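TqaL (Neurospora crassa, PDB 7EEH) belongs to the iron-dependent 2OG-Fe dioxygenase family and folds as a cupin-type double-stranded beta-helix that holds an iron ion. Local coordinates at residues L48-A53 against F130-V135; A19-L24 against V42-G47; A208-H213 against D242-V247; T30-F35 against H142-T147; V90-F95 against F117-D122. The protein carries 1 engineered substitution. One frame throughout, in Å; residues are numbered along the deposited sequence.

How the contacts relate
From the N terminus, contact 2 closes first, a short loop laying helix 12-31 against helix 38-48. Contact 4 starts inside that loop and ends far along the chain, so the two cross; it ties the turn before strand 33-36 to the loop behind helix 128-141. Contact 1 is nested within the long loop of contact 4 and packs the turn after helix 38-48 on helix 128-141. Contact 5 is nested in turn inside contact 1, fixing a loop beside strand 89-92 of the large sheet. Contact 3 follows the others in series and bridges the two sheets; its strand 243-247 pairs with strand 33-36 of contact 4.

Contact 1: L48-A53 against F130-V135; sequences LGATRA and FQALLV
Leu48 and Ala132 meet without a ring or a side-chain amide between them; the flat group in play is the peptide carbonyl of Ala132. CD1 of Leu48 lies 3.6 Å from Ala132 O, tilted out of the peptide plane, so it is a methyl resting near an oxygen and not a polar bond. The one aromatic ring of the two segments, that of Phe130, points away and packs on Leu272 and Met303.

The rest is aliphatic. CB of Leu48 sits 4.0 Å from CB of Ala132, and here the backbones come nearest, CA of Leu48 lying 5.8 Å from CA of Ala132. With CG anti to its carbonyl carbon (chi1 -65°), the branch of Leu48 is directed at helix 128-141, and its CD1 also comes to 4.3 Å from CG1 of Val135, one turn further on. Ala50 adds its methyl from the other end: its CB is 4.3 Å from CB of Ala132, which therefore touches both residues flanking Gly49.

Gly49 has positive phi and closes helix 38-48 with a Schellman motif, turning the chain so that Leu48 and Ala50 can share one partner. Ala50 N is probably hydrogen-bonded to Leu45 O. Beyond it Thr51 N-caps helix 52-58, its OG1 bonded to the backbone N of Asp54, while its own N is bonded to Thr128 OG1. On the other side of helix 128-141, Leu133 and Leu134 pack on strand 267-277. A Schellman turn leading straight into an N-cap thus links two helices in the helical layer that backs the large sheet of the double-stranded beta-helix.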
# COMPACT_ATOMS: atom_id res chain seq x y z
N LEU B 48 -1.70 9.58 11.28
CA LEU B 48 -1.86 11.01 11.48
C LEU B 48 -1.06 11.53 12.66
O LEU B 48 -0.89 12.75 12.79
CB LEU B 48 -3.33 11.38 11.73
CG LEU B 48 -4.22 11.12 10.55
CD1 LEU B 48 -5.68 11.63 10.78
CD2 LEU B 48 -3.43 11.82 9.45
N GLY B 49 -0.59 10.65 13.54
CA GLY B 49 0.16 11.11 14.69
C GLY B 49 -0.31 10.62 16.05
O GLY B 49 0.30 10.98 17.06
N ALA B 50 -1.37 9.82 16.10
CA ALA B 50 -1.82 9.28 17.39
C ALA B 50 -0.78 8.34 17.97
O ALA B 50 -0.22 7.51 17.26
CB ALA B 50 -3.14 8.52 17.22
N THR B 51 -0.53 8.44 19.28
CA THR B 51 0.34 7.48 19.93
C THR B 51 -0.48 6.34 20.51
O THR B 51 -1.66 6.50 20.84
CB THR B 51 1.19 8.13 21.03
OG1 THR B 51 0.36 8.50 22.14
CG2 THR B 51 1.90 9.36 20.50
N ARG B 52 0.14 5.16 20.60
CA ARG B 52 -0.59 4.03 21.16
C ARG B 52 -0.93 4.25 22.62
O ARG B 52 -1.94 3.73 23.11
CB ARG B 52 0.20 2.75 20.98
CG ARG B 52 0.63 2.53 19.56
CD ARG B 52 0.37 1.11 19.12
NE ARG B 52 1.23 0.77 17.99
CZ ARG B 52 0.83 0.07 16.94
NH1 ARG B 52 -0.42 -0.36 16.88
NH2 ARG B 52 1.69 -0.18 15.95
N ALA B 53 -0.11 5.01 23.34
CA ALA B 53 -0.46 5.35 24.71
C ALA B 53 -1.72 6.21 24.75
O ALA B 53 -2.60 5.99 25.59
CB ALA B 53 0.71 6.06 25.39
N PHE B 130 -7.36 11.79 20.04
CA PHE B 130 -8.46 12.74 19.87
C PHE B 130 -8.12 13.79 18.82
O PHE B 130 -8.96 14.12 17.97
CB PHE B 130 -8.80 13.43 21.19
CG PHE B 130 -9.74 14.61 21.03
CD1 PHE B 130 -11.11 14.41 20.91
CD2 PHE B 130 -9.24 15.90 20.97
CE1 PHE B 130 -11.97 15.49 20.75
CE2 PHE B 130 -10.10 16.98 20.81
CZ PHE B 130 -11.46 16.78 20.70
N GLN B 131 -6.89 14.34 18.87
CA GLN B 131 -6.49 15.33 17.88
C GLN B 131 -6.51 14.73 16.48
O GLN B 131 -6.95 15.38 15.53
CB GLN B 131 -5.11 15.89 18.20
CG GLN B 131 -5.05 16.64 19.55
CD GLN B 131 -3.70 17.28 19.83
OE1 GLN B 131 -2.69 16.91 19.24
NE2 GLN B 131 -3.69 18.26 20.73
N ALA B 132 -6.05 13.49 16.34
CA ALA B 132 -6.11 12.83 15.03
C ALA B 132 -7.54 12.69 14.55
O ALA B 132 -7.82 12.83 13.36
CB ALA B 132 -5.43 11.47 15.10
N LEU B 133 -8.48 12.47 15.48
CA LEU B 133 -9.89 12.39 15.09
C LEU B 133 -10.38 13.71 14.51
O LEU B 133 -11.11 13.72 13.52
CB LEU B 133 -10.77 11.98 16.28
CG LEU B 133 -10.89 10.48 16.53
CD1 LEU B 133 -11.58 10.20 17.87
CD2 LEU B 133 -11.63 9.77 15.37
N LEU B 134 -9.98 14.84 15.11
CA LEU B 134 -10.36 16.14 14.56
C LEU B 134 -9.76 16.34 13.17
O LEU B 134 -10.43 16.81 12.26
CB LEU B 134 -9.90 17.26 15.49
CG LEU B 134 -10.74 17.56 16.75
CD1 LEU B 134 -9.99 18.55 17.61
CD2 LEU B 134 -12.12 18.10 16.38
N VAL B 135 -8.47 16.03 13.02
CA VAL B 135 -7.82 16.19 11.72
C VAL B 135 -8.53 15.32 10.69
O VAL B 135 -8.84 15.77 9.58
CB VAL B 135 -6.32 15.86 11.83
CG1 VAL B 135 -5.66 15.95 10.50
CG2 VAL B 135 -5.64 16.85 12.79

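Contact 2: A19-L24 against V42-G47; sequences AEIMKL and VPLLLG
Leu44, which meets Glu20, Ile21 and Leu24, rides on a helical turn held by the shortest polar bonds of the pair, Leu46 N to Val42 O and Gly47 N to Pro43 O, both 2.9 Å. Opposite, Leu24 N bonds Glu20 O at 3.0 Å and so fixes the spacing of two of the three residues that Leu44 touches. Helix 38-48 is kinked at Pro43, whose N has no bond to the turn before.

Between the helices everything is aliphatic, and Leu44 divides its two methyls among the partners. CD2 of Leu44 lies 3.6 Å from CG of Glu20, one side chain set nearly square across the other. Glu20 is bent at chi2 (57°), and the bend turns its carboxylate away from the methyl, so CB and CG do the packing. The other methyl, CD1 of Leu44, meets Leu24 CD1 tip to tip at 3.8 Å. It also has Ile21 CG1 at 4.1 Å, where Ile21 and Leu44 lie alongside, pointing opposite ways.

The segments' axes approach to 10.8 Å and their directions differ by 127°, a wide separation, bridged by Leu44 from one helix and three side chains from the other. Ile21 turns further to Met139 and Ile140 of helix 128-141, and Leu24 to Ile34 and Val36 of strand 33-36. Along the same helix, Ala19 and Met22 pack on Thr16 and Tyr15 of the second subunit. Helix 12-31, strand 33-36 and helix 38-48 form a helix-strand-helix unit whose strand is the outermost of this chain's large sheet, within the helical covering of a cupin-type dioxygenase fold.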
# COMPACT_ATOMS: atom_id res chain seq x y z
N ALA B 19 -3.94 9.11 1.91
CA ALA B 19 -4.48 8.48 0.71
C ALA B 19 -5.75 7.70 1.02
O ALA B 19 -6.76 7.81 0.32
CB ALA B 19 -3.43 7.57 0.07
N GLU B 20 -5.71 6.90 2.09
CA GLU B 20 -6.90 6.14 2.45
C GLU B 20 -8.04 7.06 2.88
O GLU B 20 -9.21 6.81 2.57
CB GLU B 20 -6.52 5.14 3.56
CG GLU B 20 -7.68 4.32 4.09
CD GLU B 20 -8.41 3.54 3.00
OE1 GLU B 20 -7.72 3.07 2.06
OE2 GLU B 20 -9.65 3.42 3.10
N ILE B 21 -7.71 8.14 3.59
CA ILE B 21 -8.75 9.08 4.03
C ILE B 21 -9.39 9.77 2.83
O ILE B 21 -10.61 9.96 2.79
CB ILE B 21 -8.17 10.09 5.03
CG1 ILE B 21 -7.77 9.38 6.33
CG2 ILE B 21 -9.17 11.23 5.29
CD1 ILE B 21 -6.93 10.25 7.27
N MSE B 22 -8.60 10.06 1.80
CA MSE B 22 -9.15 10.63 0.55
C MSE B 22 -10.11 9.61 -0.12
O MSE B 22 -11.10 10.03 -0.66
CB MSE B 22 -8.02 11.11 -0.34
CG MSE B 22 -7.26 12.26 0.22
SE MSE B 22 -8.39 13.80 0.47
CE MSE B 22 -8.68 13.92 2.26
N LYS B 23 -9.80 8.32 -0.06
CA LYS B 23 -10.74 7.32 -0.58
C LYS B 23 -12.06 7.35 0.19
O LYS B 23 -13.14 7.34 -0.41
CB LYS B 23 -10.12 5.93 -0.53
CG LYS B 23 -8.97 5.74 -1.49
CD LYS B 23 -8.38 4.35 -1.32
CE LYS B 23 -7.37 4.05 -2.42
NZ LYS B 23 -6.43 2.97 -2.00
N LEU B 24 -11.99 7.36 1.52
CA LEU B 24 -13.21 7.46 2.32
C LEU B 24 -13.98 8.72 1.98
O LEU B 24 -15.22 8.71 1.93
CB LEU B 24 -12.86 7.43 3.83
CG LEU B 24 -12.28 6.11 4.34
CD1 LEU B 24 -11.76 6.22 5.78
CD2 LEU B 24 -13.32 5.00 4.23
N VAL B 42 -7.87 2.71 13.45
CA VAL B 42 -6.62 2.74 14.21
C VAL B 42 -5.41 3.06 13.34
O VAL B 42 -4.66 3.99 13.68
CB VAL B 42 -6.44 1.43 15.01
CG1 VAL B 42 -5.00 1.30 15.46
CG2 VAL B 42 -7.35 1.43 16.21
N PRO B 43 -5.16 2.37 12.22
CA PRO B 43 -3.98 2.73 11.41
C PRO B 43 -4.07 4.12 10.81
O PRO B 43 -3.03 4.77 10.63
CB PRO B 43 -3.93 1.63 10.34
CG PRO B 43 -5.28 1.08 10.29
CD PRO B 43 -5.86 1.21 11.64
N LEU B 44 -5.27 4.63 10.51
CA LEU B 44 -5.38 6.00 10.03
C LEU B 44 -4.96 6.99 11.11
O LEU B 44 -4.20 7.94 10.83
CB LEU B 44 -6.82 6.28 9.58
CG LEU B 44 -7.31 5.37 8.44
CD1 LEU B 44 -8.70 5.73 7.99
CD2 LEU B 44 -6.36 5.46 7.27
N LEU B 45 -5.44 6.81 12.34
CA LEU B 45 -5.08 7.74 13.41
C LEU B 45 -3.60 7.65 13.74
O LEU B 45 -2.95 8.68 13.97
CB LEU B 45 -5.93 7.48 14.65
CG LEU B 45 -7.44 7.70 14.51
CD1 LEU B 45 -8.13 7.74 15.89
CD2 LEU B 45 -7.74 8.97 13.75
N LEU B 46 -3.04 6.44 13.77
CA LEU B 46 -1.60 6.29 13.95
C LEU B 46 -0.84 7.05 12.87
O LEU B 46 0.10 7.80 13.16
CB LEU B 46 -1.21 4.81 13.92
CG LEU B 46 -1.64 3.99 15.13
CD1 LEU B 46 -1.38 2.51 14.91
CD2 LEU B 46 -0.90 4.46 16.36
N GLY B 47 -1.25 6.88 11.61
CA GLY B 47 -0.58 7.56 10.52
C GLY B 47 -0.64 9.06 10.66
O GLY B 47 0.28 9.76 10.23

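Contact 3: A208-H213 against D242-V247; sequences AVTFMH and DTLLLV
Met212, Leu244 and Leu246 bridge the two sheets of the double-stranded beta-helix: Met212 comes from the small sheet, on strand 209-213, and the two leucines from strand 243-247 of the large one. The strands face each other across the interior, their short axes 10.2 Å apart and 21° from parallel, and they meet through their side chains.

Met212, modelled as selenomethionine, contributes its heavy atom. SE of Met212 lies 4.2 Å from Leu244 CD1 and 4.1 Å from Leu246 CD2, and Met212 runs alongside both leucines, pointing the other way. The side chain is bent at its last torsion, which brings CE near CB of Leu246. With chi1 at 59°, CG of Leu246 is placed so that CD2 meets SE.

The core adjoins the metal site. The side chain of Leu246 is about 7 Å from the iron ion, which His184, Asp186 and His253 bind; His253 sits on strand 252-255, the neighbour of strand 209-213. Thr210 has its side chain about 6 Å from a bound TRS molecule. Its hydroxyl takes no part across the contact; instead CG2 of Thr210 reaches tip to tip to CD2 of Leu244, at 3.7 Å.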
# COMPACT_ATOMS: atom_id res chain seq x y z
N ALA B 208 -28.55 0.60 20.94
CA ALA B 208 -27.79 1.76 20.47
C ALA B 208 -27.49 1.69 18.97
O ALA B 208 -26.35 1.84 18.53
CB ALA B 208 -26.51 1.94 21.29
N VAL B 209 -28.54 1.45 18.18
CA VAL B 209 -28.43 1.36 16.73
C VAL B 209 -28.78 2.72 16.14
O VAL B 209 -29.79 3.32 16.53
CB VAL B 209 -29.35 0.26 16.16
CG1 VAL B 209 -29.51 0.41 14.66
CG2 VAL B 209 -28.80 -1.12 16.51
N THR B 210 -27.96 3.20 15.20
CA THR B 210 -28.24 4.46 14.50
C THR B 210 -28.87 4.12 13.16
O THR B 210 -28.27 3.39 12.36
CB THR B 210 -26.97 5.29 14.30
OG1 THR B 210 -26.29 5.45 15.56
CG2 THR B 210 -27.29 6.67 13.70
N PHE B 211 -30.10 4.59 12.95
CA PHE B 211 -30.77 4.52 11.66
C PHE B 211 -30.61 5.85 10.94
O PHE B 211 -30.67 6.91 11.56
CB PHE B 211 -32.26 4.21 11.82
CG PHE B 211 -32.53 2.93 12.55
CD1 PHE B 211 -32.54 1.73 11.87
CD2 PHE B 211 -32.74 2.93 13.92
CE1 PHE B 211 -32.77 0.54 12.54
CE2 PHE B 211 -32.97 1.74 14.60
CZ PHE B 211 -32.98 0.54 13.90
N MSE B 212 -30.41 5.79 9.63
CA MSE B 212 -30.49 7.02 8.87
C MSE B 212 -31.59 6.90 7.84
O MSE B 212 -31.79 5.84 7.25
CB MSE B 212 -29.16 7.33 8.22
CG MSE B 212 -28.08 7.68 9.24
SE MSE B 212 -26.42 7.53 8.29
CE MSE B 212 -26.93 8.58 6.79
N HIS B 213 -32.29 8.01 7.64
CA HIS B 213 -33.51 8.05 6.86
C HIS B 213 -33.37 9.13 5.80
O HIS B 213 -32.58 10.07 5.95
CB HIS B 213 -34.73 8.34 7.75
CG HIS B 213 -34.66 7.73 9.12
ND1 HIS B 213 -35.12 6.46 9.39
CD2 HIS B 213 -34.17 8.21 10.29
CE1 HIS B 213 -34.94 6.19 10.67
NE2 HIS B 213 -34.35 7.23 11.24
N ASP B 242 -15.06 2.66 16.29
CA ASP B 242 -16.16 2.68 15.34
C ASP B 242 -16.66 4.11 15.16
O ASP B 242 -16.96 4.80 16.15
CB ASP B 242 -17.31 1.79 15.84
CG ASP B 242 -17.08 0.29 15.56
OD1 ASP B 242 -16.08 -0.09 14.91
OD2 ASP B 242 -17.94 -0.51 15.99
N THR B 243 -16.76 4.56 13.91
CA THR B 243 -17.04 5.96 13.59
C THR B 243 -18.06 6.07 12.47
O THR B 243 -17.87 5.50 11.39
CB THR B 243 -15.75 6.70 13.19
OG1 THR B 243 -14.87 6.81 14.33
CG2 THR B 243 -16.07 8.10 12.72
N LEU B 244 -19.12 6.82 12.73
CA LEU B 244 -20.13 7.19 11.74
C LEU B 244 -20.00 8.67 11.44
O LEU B 244 -19.96 9.48 12.37
CB LEU B 244 -21.54 6.89 12.27
CG LEU B 244 -22.67 7.42 11.38
CD1 LEU B 244 -22.74 6.61 10.09
CD2 LEU B 244 -24.01 7.42 12.13
N LEU B 245 -19.94 9.02 10.15
CA LEU B 245 -19.95 10.41 9.72
C LEU B 245 -21.10 10.59 8.73
O LEU B 245 -21.28 9.77 7.83
CB LEU B 245 -18.61 10.78 9.06
CG LEU B 245 -18.44 12.15 8.40
CD1 LEU B 245 -18.43 13.23 9.46
CD2 LEU B 245 -17.13 12.17 7.64
N LEU B 246 -21.90 11.65 8.89
CA LEU B 246 -23.07 11.84 8.04
C LEU B 246 -23.26 13.31 7.70
O LEU B 246 -22.95 14.19 8.50
CB LEU B 246 -24.35 11.29 8.69
CG LEU B 246 -24.83 11.82 10.05
CD1 LEU B 246 -25.68 13.08 9.91
CD2 LEU B 246 -25.61 10.73 10.76
N VAL B 247 -23.79 13.56 6.50
CA VAL B 247 -24.16 14.91 6.08
C VAL B 247 -25.50 15.24 6.73
O VAL B 247 -26.52 14.63 6.40
CB VAL B 247 -24.23 15.03 4.55
CG1 VAL B 247 -24.73 16.44 4.13
CG2 VAL B 247 -22.87 14.71 3.94

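Contact 4: T30-F35 against H142-T147; sequences TNRSIF and HGVQTT
The turn from helix 12-31 into strand 33-36 is tied here to the loop that follows helix 128-141, and Arg32 does the tying. It is the first residue to leave the helix, with positive phi, and its chain bends at chi2 (-49°) and chi3 (-75°), which brings the guanidinium round to the loop.

Arg32 NH2 donates to Gln145 O at 2.9 Å in a nearly straight bond, 164° at the hydrogen. The oxygen lies at the edge of the guanidinium, near its plane, and the nitrogen approaches in the carbonyl plane on a lone pair. A water completes a small ring: it accepts from Arg32 NH1 at 3.0 Å and donates to Gln145 O at 2.7 Å, so the carbonyl is held directly and through solvent. Thr146 crosses the guanidinium at a slant, its CG2 3.7 Å from Arg32 NH2, and Val144 CG1 is 4.3 Å from Arg32 NH1.

The strongest polar partner of Arg32 is Glu250, whose OE1 forms a salt bridge with NE. NH1 also bonds Ile29 O in the last turn of the helix, where the positive group would probably be favoured by the helix dipole. Since Glu250 OE2 accepts from Thr147 N, one carboxylate positions both the arginine and the loop. Arg32 and Val247 are paired through their backbones, and Ile34 with Leu245. This is the helix-to-strand turn leading into strand 33-36, the outermost strand of this chain's large sheet in a cupin-type fold, with Arg32 bonded back to its own helix end.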
# COMPACT_ATOMS: atom_id res chain seq x y z
N THR B 30 -20.16 10.35 -2.40
CA THR B 30 -21.11 9.53 -3.15
C THR B 30 -22.31 9.15 -2.29
O THR B 30 -23.45 9.26 -2.73
CB THR B 30 -20.42 8.28 -3.68
OG1 THR B 30 -19.45 8.68 -4.65
CG2 THR B 30 -21.42 7.36 -4.35
N ASN B 31 -22.06 8.71 -1.06
CA ASN B 31 -23.12 8.11 -0.26
C ASN B 31 -23.73 9.06 0.76
O ASN B 31 -24.79 8.74 1.31
CB ASN B 31 -22.61 6.87 0.45
CG ASN B 31 -22.24 5.77 -0.51
OD1 ASN B 31 -22.86 5.62 -1.56
ND2 ASN B 31 -21.23 4.99 -0.15
N ARG B 32 -23.10 10.20 1.05
CA ARG B 32 -23.54 11.20 2.03
C ARG B 32 -23.46 10.71 3.47
O ARG B 32 -23.96 11.40 4.39
CB ARG B 32 -24.95 11.72 1.72
CG ARG B 32 -25.23 11.92 0.22
CD ARG B 32 -24.13 12.70 -0.48
NE ARG B 32 -24.20 14.11 -0.16
CZ ARG B 32 -23.30 15.01 -0.53
NH1 ARG B 32 -22.23 14.65 -1.24
NH2 ARG B 32 -23.47 16.27 -0.19
N SER B 33 -22.86 9.54 3.70
CA SER B 33 -22.43 9.08 5.01
C SER B 33 -21.43 7.95 4.82
O SER B 33 -21.37 7.34 3.75
CB SER B 33 -23.60 8.61 5.88
OG SER B 33 -24.12 7.38 5.42
N ILE B 34 -20.63 7.70 5.86
CA ILE B 34 -19.69 6.58 5.88
C ILE B 34 -19.63 6.03 7.29
O ILE B 34 -19.72 6.77 8.27
CB ILE B 34 -18.26 6.96 5.44
CG1 ILE B 34 -17.73 8.17 6.24
CG2 ILE B 34 -18.18 7.21 3.95
CD1 ILE B 34 -16.25 8.43 5.99
N PHE B 35 -19.45 4.72 7.39
CA PHE B 35 -19.18 4.07 8.66
C PHE B 35 -17.82 3.41 8.56
O PHE B 35 -17.54 2.69 7.59
CB PHE B 35 -20.26 3.05 9.01
CG PHE B 35 -20.06 2.40 10.37
CD1 PHE B 35 -20.27 3.12 11.54
CD2 PHE B 35 -19.66 1.07 10.47
CE1 PHE B 35 -20.09 2.52 12.78
CE2 PHE B 35 -19.48 0.48 11.71
CZ PHE B 35 -19.70 1.21 12.87
N HIS B 142 -13.70 18.87 4.31
CA HIS B 142 -13.14 19.96 3.51
C HIS B 142 -13.47 19.78 2.04
O HIS B 142 -13.17 18.75 1.44
CB HIS B 142 -11.62 19.99 3.71
CG HIS B 142 -10.93 21.11 2.99
ND1 HIS B 142 -9.67 20.97 2.46
CD2 HIS B 142 -11.32 22.38 2.73
CE1 HIS B 142 -9.31 22.11 1.89
NE2 HIS B 142 -10.29 22.98 2.04
N GLY B 143 -14.08 20.81 1.45
CA GLY B 143 -14.39 20.82 0.03
C GLY B 143 -15.62 20.05 -0.38
O GLY B 143 -15.97 20.08 -1.57
N VAL B 144 -16.31 19.37 0.53
CA VAL B 144 -17.47 18.58 0.15
C VAL B 144 -18.69 19.49 0.03
O VAL B 144 -19.12 20.08 1.02
CB VAL B 144 -17.73 17.45 1.15
CG1 VAL B 144 -19.02 16.72 0.78
CG2 VAL B 144 -16.57 16.47 1.18
N GLN B 145 -19.24 19.59 -1.18
CA GLN B 145 -20.42 20.43 -1.40
C GLN B 145 -21.66 19.77 -0.81
O GLN B 145 -21.94 18.60 -1.06
CB GLN B 145 -20.61 20.67 -2.90
CG GLN B 145 -19.53 21.55 -3.53
CD GLN B 145 -19.95 22.11 -4.89
OE1 GLN B 145 -20.89 21.63 -5.52
NE2 GLN B 145 -19.25 23.15 -5.34
N THR B 146 -22.41 20.54 -0.02
CA THR B 146 -23.62 20.05 0.63
C THR B 146 -24.74 21.08 0.49
O THR B 146 -24.52 22.20 0.02
CB THR B 146 -23.40 19.77 2.13
OG1 THR B 146 -22.96 20.98 2.76
CG2 THR B 146 -22.37 18.68 2.35
N THR B 147 -25.93 20.69 0.95
CA THR B 147 -27.06 21.61 1.07
C THR B 147 -26.75 22.73 2.06
O THR B 147 -26.31 22.48 3.18
CB THR B 147 -28.30 20.85 1.53
OG1 THR B 147 -28.51 19.73 0.66
CG2 THR B 147 -29.53 21.74 1.51
O HOH W 1 -20.65 16.78 -2.62

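Contact 5: V90-F95 against F117-D122; sequences VRRLEF and FDEVQD
Arg92 points its guanidinium end-on at the backbone carbonyl of Val120, so that both terminal nitrogens bond one oxygen. NH1 of Arg92 is 3.0 Å and NH2 3.1 Å from Val120 O, and the oxygen lies 6° out of the guanidinium plane. The two bonds are not alike at the acceptor: NH2 arrives in the carbonyl plane on a lone pair, whereas NH1 stands above that plane, 50° out. CG of Arg92 is anti to the backbone N (chi1 178°), which drives the side chain away from the strand before it bends at chi2.

Val120 lies askew to the arginine, and its CG1 comes to 3.7 Å from Arg92 NH1. At the guanidinium edge lies Glu119 CB, 4.0 Å from Arg92 NH2. The carboxylate further out is turned differently: Glu119 OE2 is 4.1 Å from Arg92 NH2 but well out of the guanidinium plane, where opposite charges would probably attract, though no N-H is directed at the oxygen.

All this sits beside strand 89-92 of the large sheet in the double-stranded beta-helix. There Arg92 pairs through its backbone with His298 and Met303, while the facing loop runs into helix 122-125. NH1 of Arg92 is also bonded to Gln125 OE1 of that helix, its strongest polar partner, and Glu119 OE2 to His298 NE2.

Phe95 touches the same carboxylate with its CB, 3.8 Å from Glu119 OE2, and not with its ring. Gln121, at the N-cap position of helix 122-125, turns its amide back on the loop, and its NE2 donates to Glu119 O at 2.9 Å from above the carbonyl plane.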
# COMPACT_ATOMS: atom_id res chain seq x y z
N VAL B 90 -6.81 23.53 13.56
CA VAL B 90 -8.00 23.47 14.39
C VAL B 90 -7.60 23.90 15.80
O VAL B 90 -6.51 23.56 16.27
CB VAL B 90 -8.64 22.06 14.38
CG1 VAL B 90 -7.63 21.02 14.77
CG2 VAL B 90 -9.84 21.99 15.31
N ARG B 91 -8.45 24.70 16.44
CA ARG B 91 -8.10 25.32 17.71
C ARG B 91 -9.28 25.26 18.67
O ARG B 91 -10.44 25.23 18.24
CB ARG B 91 -7.65 26.79 17.52
CG ARG B 91 -8.78 27.81 17.43
CD ARG B 91 -8.24 29.24 17.21
NE ARG B 91 -7.24 29.24 16.16
CZ ARG B 91 -7.48 29.59 14.90
NH1 ARG B 91 -8.69 30.00 14.54
NH2 ARG B 91 -6.51 29.53 14.01
N ARG B 92 -8.98 25.26 19.96
CA ARG B 92 -10.02 25.33 20.98
C ARG B 92 -10.50 26.76 21.11
O ARG B 92 -9.69 27.68 21.21
CB ARG B 92 -9.47 24.83 22.32
CG ARG B 92 -10.46 24.91 23.48
CD ARG B 92 -11.55 23.88 23.32
NE ARG B 92 -12.48 23.87 24.44
CZ ARG B 92 -12.28 23.18 25.56
NH1 ARG B 92 -11.19 22.43 25.69
NH2 ARG B 92 -13.17 23.22 26.53
N LEU B 93 -11.82 26.94 21.11
CA LEU B 93 -12.43 28.25 21.30
C LEU B 93 -12.91 28.42 22.73
O LEU B 93 -13.12 27.45 23.46
CB LEU B 93 -13.62 28.44 20.36
CG LEU B 93 -13.37 28.27 18.87
CD1 LEU B 93 -14.69 28.39 18.13
CD2 LEU B 93 -12.39 29.32 18.39
N GLU B 94 -13.09 29.68 23.13
CA GLU B 94 -13.57 30.01 24.46
C GLU B 94 -15.00 29.49 24.65
O GLU B 94 -15.75 29.28 23.69
CB GLU B 94 -13.56 31.52 24.68
CG GLU B 94 -14.53 32.25 23.77
CD GLU B 94 -14.75 33.70 24.16
OE1 GLU B 94 -14.13 34.14 25.14
OE2 GLU B 94 -15.54 34.39 23.47
N PHE B 95 -15.37 29.32 25.92
CA PHE B 95 -16.75 29.02 26.25
C PHE B 95 -17.65 30.13 25.74
O PHE B 95 -17.32 31.31 25.85
CB PHE B 95 -16.94 28.87 27.76
CG PHE B 95 -18.37 28.66 28.16
CD1 PHE B 95 -18.98 27.43 28.00
CD2 PHE B 95 -19.13 29.71 28.68
CE1 PHE B 95 -20.31 27.24 28.35
CE2 PHE B 95 -20.45 29.53 29.03
CZ PHE B 95 -21.04 28.29 28.87
N PHE B 117 -18.54 24.20 34.57
CA PHE B 117 -17.72 23.17 35.19
C PHE B 117 -17.59 21.90 34.36
O PHE B 117 -16.88 20.98 34.77
CB PHE B 117 -18.28 22.81 36.57
CG PHE B 117 -18.43 24.00 37.47
CD1 PHE B 117 -17.32 24.54 38.11
CD2 PHE B 117 -19.66 24.61 37.64
CE1 PHE B 117 -17.45 25.65 38.94
CE2 PHE B 117 -19.79 25.71 38.46
CZ PHE B 117 -18.68 26.23 39.11
N ASP B 118 -18.27 21.82 33.22
CA ASP B 118 -18.25 20.61 32.39
C ASP B 118 -17.50 20.86 31.08
O ASP B 118 -17.85 20.33 30.03
CB ASP B 118 -19.68 20.12 32.13
CG ASP B 118 -20.52 21.11 31.31
OD1 ASP B 118 -20.10 22.27 31.15
OD2 ASP B 118 -21.61 20.73 30.82
N GLU B 119 -16.44 21.67 31.14
CA GLU B 119 -15.63 21.95 29.97
C GLU B 119 -14.71 20.76 29.66
O GLU B 119 -14.15 20.16 30.57
CB GLU B 119 -14.77 23.19 30.19
CG GLU B 119 -15.52 24.49 30.19
CD GLU B 119 -14.57 25.67 30.11
OE1 GLU B 119 -13.93 25.99 31.13
OE2 GLU B 119 -14.44 26.25 29.02
N VAL B 120 -14.57 20.44 28.38
CA VAL B 120 -13.57 19.47 27.95
C VAL B 120 -12.19 19.93 28.42
O VAL B 120 -11.83 21.10 28.29
CB VAL B 120 -13.61 19.32 26.42
CG1 VAL B 120 -12.26 18.87 25.88
CG2 VAL B 120 -14.72 18.37 26.01
N GLN B 121 -11.40 18.99 28.97
CA GLN B 121 -10.14 19.31 29.62
C GLN B 121 -8.94 18.89 28.77
O GLN B 121 -9.07 18.23 27.74
CB GLN B 121 -10.07 18.66 31.01
CG GLN B 121 -11.15 19.15 31.98
CD GLN B 121 -10.97 20.63 32.30
OE1 GLN B 121 -9.90 21.05 32.72
NE2 GLN B 121 -12.02 21.43 32.07
N ASP B 122 -7.75 19.29 29.22
CA ASP B 122 -6.54 18.91 28.50
C ASP B 122 -6.41 17.40 28.39
O ASP B 122 -5.84 16.89 27.41
CB ASP B 122 -5.31 19.52 29.18
CG ASP B 122 -5.06 20.96 28.76
OD1 ASP B 122 -5.67 21.41 27.77
OD2 ASP B 122 -4.23 21.63 29.42